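Local coordinates for glutathione S-transferase (Natrialba magadii ATCC 43099, PDB 6GZF), which probably transfers glutathione as a Xi-class enzyme of the glutathione transferase superfamily, acting as a glutathionyl-hydroquinone reductase in a haloalkaliphilic archaeon, at residues Ser29-Phe37 with Tyr121-Arg131; Val41-Glu52 with Asp158-Asp166. One frame throughout, in Å; residues are numbered along the deposited sequence.

Interaction 1: Ser29-Phe37 with Tyr121-Arg131; sequences SFERQATTF and YVRAAPDVTCR
Glu-31 OE1 takes two donors from one guanidinium, a sound bond from Arg-131 NH2 at 2.9 Å and a weak one from Arg-131 NE. The contact lays the N-terminal extension of this Xi-class transferase against the end of helix 117-124 and the loop that follows it in the thioredoxin-like domain. Carboxylate and guanidinium lie nearly coplanar, 6° apart; NH2 meets the syn lone pair of OE1, while NE also reaches Glu-31 OE2 in a second weak bond. Phe-30 covers one face of the guanidinium, its CD2 3.3 Å from Arg-131 NE, but the ring is tilted 64° to that group rather than stacked on it. Arg-131, predicted to bind glutathione, has its NH1 turned to the carbonyl of Asn-9, so this salt bridge may fix its side chain through the other two nitrogens. Beside it the backbones join where Thr-35 N donates to Thr-129 O at 2.8 Å. Further along, Phe-37 points into an apolar patch of Ala-125, Val-128 and Tyr-121. With CG beside its own backbone N (chi1 -61°), its ring comes obliquely to that of Tyr-121, whose hydroxyl is bonded to Thr-133 O. Phe-37 CZ meets Val-128 CG2 at 4.0 Å, and the Ala-125 methyl sits at the ring's edge, CB 3.9 Å from Phe-37 CZ.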
# COMPACT_ATOMS: atom_id res chain seq x y z
N SER A 29 -20.57 -3.33 16.88
CA SER A 29 -21.71 -3.41 17.77
C SER A 29 -22.65 -2.21 17.65
O SER A 29 -23.84 -2.32 17.92
CB SER A 29 -21.24 -3.55 19.22
OG SER A 29 -20.57 -2.38 19.65
N PHE A 30 -22.10 -1.07 17.24
CA PHE A 30 -22.90 0.14 17.10
C PHE A 30 -23.97 -0.02 16.03
O PHE A 30 -25.08 0.50 16.15
CB PHE A 30 -22.02 1.35 16.78
CG PHE A 30 -22.80 2.60 16.47
CD1 PHE A 30 -23.27 3.40 17.49
CD2 PHE A 30 -23.06 2.96 15.16
CE1 PHE A 30 -23.99 4.55 17.21
CE2 PHE A 30 -23.78 4.11 14.87
CZ PHE A 30 -24.24 4.90 15.90
N GLU A 31 -23.62 -0.74 14.97
CA GLU A 31 -24.51 -0.90 13.83
C GLU A 31 -25.71 -1.77 14.18
O GLU A 31 -26.78 -1.64 13.59
CB GLU A 31 -23.76 -1.49 12.64
CG GLU A 31 -22.25 -1.30 12.67
CD GLU A 31 -21.84 0.16 12.68
OE1 GLU A 31 -20.92 0.51 13.45
OE2 GLU A 31 -22.43 0.95 11.92
N ARG A 32 -25.52 -2.66 15.15
CA ARG A 32 -26.62 -3.48 15.66
C ARG A 32 -27.47 -2.67 16.64
O ARG A 32 -28.50 -3.14 17.12
CB ARG A 32 -26.09 -4.75 16.31
CG ARG A 32 -25.49 -5.75 15.33
CD ARG A 32 -25.07 -7.04 16.01
NE ARG A 32 -23.94 -6.84 16.92
CZ ARG A 32 -22.67 -6.99 16.58
NH1 ARG A 32 -22.35 -7.34 15.34
NH2 ARG A 32 -21.71 -6.79 17.47
N GLN A 33 -27.01 -1.46 16.93
CA GLN A 33 -27.77 -0.51 17.74
C GLN A 33 -28.30 0.62 16.87
O GLN A 33 -28.85 1.60 17.38
CB GLN A 33 -26.89 0.06 18.86
CG GLN A 33 -26.34 -0.98 19.82
CD GLN A 33 -27.30 -1.28 20.96
OE1 GLN A 33 -28.41 -0.76 21.00
NE2 GLN A 33 -26.86 -2.11 21.89
N ALA A 34 -28.15 0.48 15.56
CA ALA A 34 -28.42 1.57 14.64
C ALA A 34 -29.76 1.44 13.91
O ALA A 34 -30.26 0.34 13.69
CB ALA A 34 -27.29 1.68 13.62
N THR A 35 -30.32 2.59 13.55
CA THR A 35 -31.53 2.65 12.74
C THR A 35 -31.16 3.03 11.31
O THR A 35 -30.32 3.90 11.09
CB THR A 35 -32.54 3.68 13.30
OG1 THR A 35 -32.89 3.34 14.64
CG2 THR A 35 -33.80 3.72 12.44
N THR A 36 -31.77 2.37 10.33
CA THR A 36 -31.57 2.73 8.94
C THR A 36 -32.89 3.15 8.30
O THR A 36 -33.95 3.05 8.92
CB THR A 36 -30.94 1.58 8.13
OG1 THR A 36 -31.79 0.43 8.18
CG2 THR A 36 -29.57 1.22 8.69
N PHE A 37 -32.82 3.61 7.06
CA PHE A 37 -34.00 4.09 6.35
C PHE A 37 -34.26 3.23 5.12
O PHE A 37 -33.47 3.23 4.17
CB PHE A 37 -33.83 5.56 5.95
CG PHE A 37 -33.64 6.49 7.12
CD1 PHE A 37 -32.42 6.57 7.78
CD2 PHE A 37 -34.69 7.28 7.57
CE1 PHE A 37 -32.25 7.42 8.85
CE2 PHE A 37 -34.53 8.13 8.65
CZ PHE A 37 -33.30 8.20 9.29
N TYR A 121 -30.34 14.29 8.45
CA TYR A 121 -30.83 13.14 9.20
C TYR A 121 -31.71 13.57 10.36
O TYR A 121 -32.82 13.05 10.54
CB TYR A 121 -29.66 12.30 9.73
CG TYR A 121 -29.02 11.38 8.71
CD1 TYR A 121 -28.18 11.88 7.71
CD2 TYR A 121 -29.24 10.01 8.75
CE1 TYR A 121 -27.60 11.04 6.79
CE2 TYR A 121 -28.65 9.16 7.82
CZ TYR A 121 -27.83 9.68 6.85
OH TYR A 121 -27.25 8.84 5.93
N VAL A 122 -31.22 14.52 11.14
CA VAL A 122 -31.92 15.03 12.32
C VAL A 122 -33.29 15.60 11.95
O VAL A 122 -34.27 15.40 12.68
CB VAL A 122 -31.09 16.10 13.05
CG1 VAL A 122 -31.91 16.77 14.15
CG2 VAL A 122 -29.82 15.49 13.63
N ARG A 123 -33.37 16.30 10.83
CA ARG A 123 -34.64 16.83 10.36
C ARG A 123 -35.61 15.70 10.01
O ARG A 123 -36.81 15.79 10.27
CB ARG A 123 -34.44 17.74 9.15
CG ARG A 123 -35.74 18.32 8.61
CD ARG A 123 -35.52 19.13 7.35
NE ARG A 123 -35.51 20.57 7.61
CZ ARG A 123 -34.43 21.27 7.93
NH1 ARG A 123 -33.25 20.67 8.03
NH2 ARG A 123 -34.52 22.57 8.15
N ALA A 124 -35.07 14.62 9.44
CA ALA A 124 -35.89 13.49 9.03
C ALA A 124 -36.26 12.60 10.21
O ALA A 124 -37.35 12.03 10.25
CB ALA A 124 -35.16 12.68 7.97
N ALA A 125 -35.35 12.48 11.17
CA ALA A 125 -35.59 11.67 12.36
C ALA A 125 -34.89 12.26 13.58
O ALA A 125 -33.75 11.91 13.88
CB ALA A 125 -35.12 10.24 12.12
N PRO A 126 -35.58 13.17 14.28
CA PRO A 126 -35.06 13.97 15.41
C PRO A 126 -34.41 13.17 16.54
O PRO A 126 -33.66 13.75 17.32
CB PRO A 126 -36.31 14.69 15.93
CG PRO A 126 -37.48 14.04 15.25
CD PRO A 126 -36.97 13.53 13.96
N ASP A 127 -34.67 11.87 16.62
CA ASP A 127 -34.14 11.06 17.71
C ASP A 127 -33.35 9.86 17.18
O ASP A 127 -33.14 8.88 17.90
CB ASP A 127 -35.28 10.59 18.62
CG ASP A 127 -34.79 10.07 19.96
OD1 ASP A 127 -33.94 10.74 20.58
OD2 ASP A 127 -35.25 8.99 20.39
N VAL A 128 -32.91 9.95 15.93
CA VAL A 128 -32.28 8.81 15.26
C VAL A 128 -30.93 8.44 15.87
O VAL A 128 -30.17 9.30 16.32
CB VAL A 128 -32.11 9.08 13.75
CG1 VAL A 128 -31.06 10.16 13.50
CG2 VAL A 128 -31.77 7.80 13.00
N THR A 129 -30.65 7.14 15.91
CA THR A 129 -29.34 6.64 16.30
C THR A 129 -28.74 5.85 15.14
O THR A 129 -29.13 4.71 14.90
CB THR A 129 -29.41 5.77 17.57
OG1 THR A 129 -29.85 6.56 18.68
CG2 THR A 129 -28.04 5.19 17.89
N CYS A 130 -27.81 6.46 14.42
CA CYS A 130 -27.28 5.85 13.21
C CYS A 130 -25.93 6.43 12.80
O CYS A 130 -25.35 7.26 13.50
CB CYS A 130 -28.26 6.04 12.05
SG CYS A 130 -28.49 7.77 11.57
N ARG A 131 -25.44 5.98 11.65
CA ARG A 131 -24.26 6.56 11.02
C ARG A 131 -24.71 7.53 9.93
O ARG A 131 -25.63 7.23 9.16
CB ARG A 131 -23.36 5.48 10.43
CG ARG A 131 -22.85 4.45 11.43
CD ARG A 131 -21.53 4.88 12.06
NE ARG A 131 -20.89 3.77 12.77
CZ ARG A 131 -19.82 3.90 13.54
NH1 ARG A 131 -19.26 5.09 13.71
NH2 ARG A 131 -19.30 2.84 14.15

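Interaction 2: Val41-Glu52 with Asp158-Asp166; sequences VQDDSDARFQPE and DTEFDEFAD
Asp-43 and Glu-160 bring the backbones closest, their CA atoms 5.4 Å apart, where an inverse gamma turn centred on Asp-43 faces the chain just leaving helix 150-159. Asp-43 N donates to Glu-160 OE1 at 3.0 Å in a nearly straight bond, meeting it on the anti side and 22° out of the carboxylate plane. The bend at chi2 (-60°) turns the Glu-160 carboxylate back to this N-H, while CG itself lies 3.3 Å from Val-41 O. Cut back to an alanine here, the side chain would probably leave Asp-43 N without this acceptor and open a gap beside the Val-41 carbonyl. A water links Asp-43 OD2 to Asp-162 N. The join ties the loop leading into strand 56-60 of the thioredoxin-like domain to the exit of that domain's helix 150-159. Next to this bond, Pro-51 lays CB over one face of the Phe-161 ring in a CH-pi contact, 4.2 Å from the centroid, and Val-41 CG1 reaches Phe-161 CZ at 3.6 Å. Val-41 also touches Tyr-56 and Val-146 of the sheet. Phe-164 takes the Glu-52 carbonyl carbon over one face and has Pro-51 O at its edge; Glu-163 CB covers the opposite face.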
# COMPACT_ATOMS: atom_id res chain seq x y z
N VAL A 41 -39.46 3.67 -3.19
CA VAL A 41 -40.27 4.35 -4.19
C VAL A 41 -40.89 3.28 -5.07
O VAL A 41 -40.17 2.51 -5.71
CB VAL A 41 -39.45 5.34 -5.04
CG1 VAL A 41 -40.33 5.99 -6.09
CG2 VAL A 41 -38.79 6.39 -4.16
N GLN A 42 -42.21 3.22 -5.10
CA GLN A 42 -42.90 2.15 -5.80
C GLN A 42 -43.91 2.66 -6.82
O GLN A 42 -44.80 3.45 -6.48
CB GLN A 42 -43.61 1.24 -4.78
CG GLN A 42 -42.67 0.43 -3.91
CD GLN A 42 -42.02 -0.72 -4.66
OE1 GLN A 42 -40.91 -0.59 -5.18
NE2 GLN A 42 -42.71 -1.85 -4.72
N ASP A 43 -43.77 2.21 -8.06
CA ASP A 43 -44.72 2.55 -9.11
C ASP A 43 -46.05 1.86 -8.83
O ASP A 43 -46.39 0.86 -9.46
CB ASP A 43 -44.18 2.14 -10.48
CG ASP A 43 -44.86 2.87 -11.62
OD1 ASP A 43 -45.98 3.38 -11.42
OD2 ASP A 43 -44.28 2.93 -12.73
N ASP A 44 -46.80 2.41 -7.88
CA ASP A 44 -48.04 1.80 -7.42
C ASP A 44 -48.97 2.86 -6.86
O ASP A 44 -48.60 3.61 -5.95
CB ASP A 44 -47.74 0.73 -6.37
CG ASP A 44 -48.75 -0.39 -6.38
OD1 ASP A 44 -49.83 -0.23 -5.78
OD2 ASP A 44 -48.46 -1.45 -6.99
N SER A 45 -50.19 2.93 -7.39
CA SER A 45 -51.15 3.96 -7.01
C SER A 45 -51.46 3.97 -5.51
O SER A 45 -51.82 5.00 -4.95
CB SER A 45 -52.44 3.80 -7.80
OG SER A 45 -52.82 2.43 -7.88
N ASP A 46 -51.31 2.81 -4.87
CA ASP A 46 -51.55 2.70 -3.43
C ASP A 46 -50.32 3.08 -2.62
O ASP A 46 -50.42 3.43 -1.45
CB ASP A 46 -51.99 1.28 -3.07
CG ASP A 46 -53.44 1.01 -3.41
OD1 ASP A 46 -53.89 1.43 -4.50
OD2 ASP A 46 -54.13 0.37 -2.59
N ALA A 47 -49.15 3.01 -3.26
CA ALA A 47 -47.88 3.21 -2.57
C ALA A 47 -47.73 4.63 -2.02
O ALA A 47 -48.28 5.59 -2.55
CB ALA A 47 -46.72 2.89 -3.50
N ARG A 48 -46.96 4.73 -0.93
CA ARG A 48 -46.70 6.01 -0.28
C ARG A 48 -45.82 6.90 -1.13
O ARG A 48 -46.21 8.01 -1.51
CB ARG A 48 -46.04 5.76 1.08
CG ARG A 48 -45.67 7.00 1.87
CD ARG A 48 -45.10 6.61 3.22
NE ARG A 48 -44.47 7.72 3.91
CZ ARG A 48 -43.82 7.61 5.07
NH1 ARG A 48 -43.27 8.67 5.63
NH2 ARG A 48 -43.72 6.42 5.65
N PHE A 49 -44.62 6.42 -1.45
CA PHE A 49 -43.70 7.17 -2.30
C PHE A 49 -43.82 6.71 -3.75
O PHE A 49 -43.21 5.72 -4.16
CB PHE A 49 -42.26 7.00 -1.83
CG PHE A 49 -42.04 7.41 -0.40
CD1 PHE A 49 -41.84 8.74 -0.07
CD2 PHE A 49 -42.04 6.47 0.62
CE1 PHE A 49 -41.64 9.13 1.24
CE2 PHE A 49 -41.83 6.84 1.93
CZ PHE A 49 -41.64 8.17 2.24
N GLN A 50 -44.62 7.43 -4.53
CA GLN A 50 -44.78 7.15 -5.95
C GLN A 50 -43.72 7.90 -6.76
O GLN A 50 -43.31 8.99 -6.37
CB GLN A 50 -46.18 7.51 -6.42
CG GLN A 50 -47.12 6.32 -6.51
CD GLN A 50 -48.58 6.70 -6.32
OE1 GLN A 50 -49.34 6.78 -7.28
NE2 GLN A 50 -48.97 6.93 -5.07
N PRO A 51 -43.28 7.31 -7.88
CA PRO A 51 -42.27 7.95 -8.73
C PRO A 51 -42.80 9.18 -9.46
O PRO A 51 -43.69 9.07 -10.29
CB PRO A 51 -41.90 6.84 -9.72
CG PRO A 51 -43.10 5.96 -9.76
CD PRO A 51 -43.67 5.98 -8.38
N GLU A 52 -42.24 10.34 -9.13
CA GLU A 52 -42.58 11.58 -9.83
C GLU A 52 -41.37 12.12 -10.59
O GLU A 52 -40.26 11.60 -10.46
CB GLU A 52 -43.12 12.63 -8.85
CG GLU A 52 -44.44 12.26 -8.21
CD GLU A 52 -45.01 13.38 -7.36
OE1 GLU A 52 -45.69 13.08 -6.36
OE2 GLU A 52 -44.77 14.56 -7.69
N ASP A 158 -33.79 1.54 -11.00
CA ASP A 158 -33.76 0.65 -12.14
C ASP A 158 -35.15 0.20 -12.60
O ASP A 158 -35.43 0.14 -13.79
CB ASP A 158 -32.90 -0.58 -11.80
CG ASP A 158 -32.52 -1.39 -13.02
OD1 ASP A 158 -32.56 -0.85 -14.14
OD2 ASP A 158 -32.17 -2.57 -12.85
N THR A 159 -36.02 -0.11 -11.64
CA THR A 159 -37.27 -0.79 -11.97
C THR A 159 -38.54 0.04 -11.73
O THR A 159 -39.64 -0.43 -12.05
CB THR A 159 -37.40 -2.09 -11.16
OG1 THR A 159 -37.44 -1.78 -9.76
CG2 THR A 159 -36.23 -3.01 -11.43
N GLU A 160 -38.40 1.24 -11.19
CA GLU A 160 -39.58 2.00 -10.77
C GLU A 160 -39.75 3.36 -11.45
O GLU A 160 -40.83 3.95 -11.39
CB GLU A 160 -39.55 2.19 -9.25
CG GLU A 160 -39.37 0.91 -8.46
CD GLU A 160 -40.48 -0.10 -8.70
OE1 GLU A 160 -41.63 0.18 -8.30
OE2 GLU A 160 -40.21 -1.16 -9.30
N PHE A 161 -38.70 3.85 -12.10
CA PHE A 161 -38.76 5.17 -12.73
C PHE A 161 -38.79 5.10 -14.26
O PHE A 161 -38.21 5.96 -14.94
CB PHE A 161 -37.56 6.02 -12.29
CG PHE A 161 -37.65 6.50 -10.87
CD1 PHE A 161 -37.16 5.73 -9.83
CD2 PHE A 161 -38.21 7.73 -10.57
CE1 PHE A 161 -37.24 6.17 -8.52
CE2 PHE A 161 -38.29 8.18 -9.27
CZ PHE A 161 -37.80 7.40 -8.24
N ASP A 162 -39.47 4.10 -14.80
CA ASP A 162 -39.50 3.88 -16.25
C ASP A 162 -40.21 5.00 -17.01
O ASP A 162 -39.95 5.22 -18.19
CB ASP A 162 -40.17 2.54 -16.57
CG ASP A 162 -39.20 1.38 -16.52
OD1 ASP A 162 -38.00 1.59 -16.80
OD2 ASP A 162 -39.63 0.25 -16.22
N GLU A 163 -41.11 5.70 -16.33
CA GLU A 163 -41.91 6.75 -16.97
C GLU A 163 -41.07 7.99 -17.26
O GLU A 163 -41.40 8.78 -18.15
CB GLU A 163 -43.11 7.11 -16.08
CG GLU A 163 -44.07 8.12 -16.69
CD GLU A 163 -45.37 8.22 -15.92
OE1 GLU A 163 -45.79 7.21 -15.33
OE2 GLU A 163 -45.97 9.32 -15.91
N PHE A 164 -39.98 8.16 -16.52
CA PHE A 164 -39.21 9.39 -16.59
C PHE A 164 -37.77 9.17 -17.05
O PHE A 164 -37.01 10.13 -17.21
CB PHE A 164 -39.22 10.08 -15.22
CG PHE A 164 -40.58 10.14 -14.59
CD1 PHE A 164 -41.49 11.11 -14.98
CD2 PHE A 164 -40.96 9.22 -13.63
CE1 PHE A 164 -42.74 11.17 -14.40
CE2 PHE A 164 -42.21 9.27 -13.06
CZ PHE A 164 -43.11 10.25 -13.44
N ALA A 165 -37.40 7.92 -17.28
CA ALA A 165 -36.08 7.59 -17.78
C ALA A 165 -35.97 7.94 -19.26
O ALA A 165 -36.94 7.81 -20.01
CB ALA A 165 -35.77 6.12 -17.56
N ASP A 166 -34.79 8.40 -19.68
CA ASP A 166 -34.58 8.80 -21.07
C ASP A 166 -34.06 7.64 -21.92
O ASP A 166 -34.17 7.67 -23.14
CB ASP A 166 -33.60 9.97 -21.15
CG ASP A 166 -34.16 11.24 -20.52
OD1 ASP A 166 -35.39 11.33 -20.36
OD2 ASP A 166 -33.36 12.14 -20.20
O HOH W 1 -41.36 2.05 -13.65

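Overall arrangement
Interactions 1 and 2 fasten successive parts of one long loop, between strands 15-17 and 56-60, to the thioredoxin-like domain. Residues 29-37 meet the end of helix 117-124 and its following loop, and residues 41-52 the end of helix 150-159; the segments alternate along the chain. Their centres lie about 26 Å apart; residues 29-37 and 41-52 nearly adjoin in the sequence, and beyond that the two contacts do not touch. Interaction 1 is the one near the predicted glutathione site: it contains Arg-131, and the Phe-37 side chain is about 7 Å from that of Glu-149, as is Tyr-121 from Trp-97. Interaction 2 is more remote, its Val-41 side chain about 12 Å from that of Glu-149.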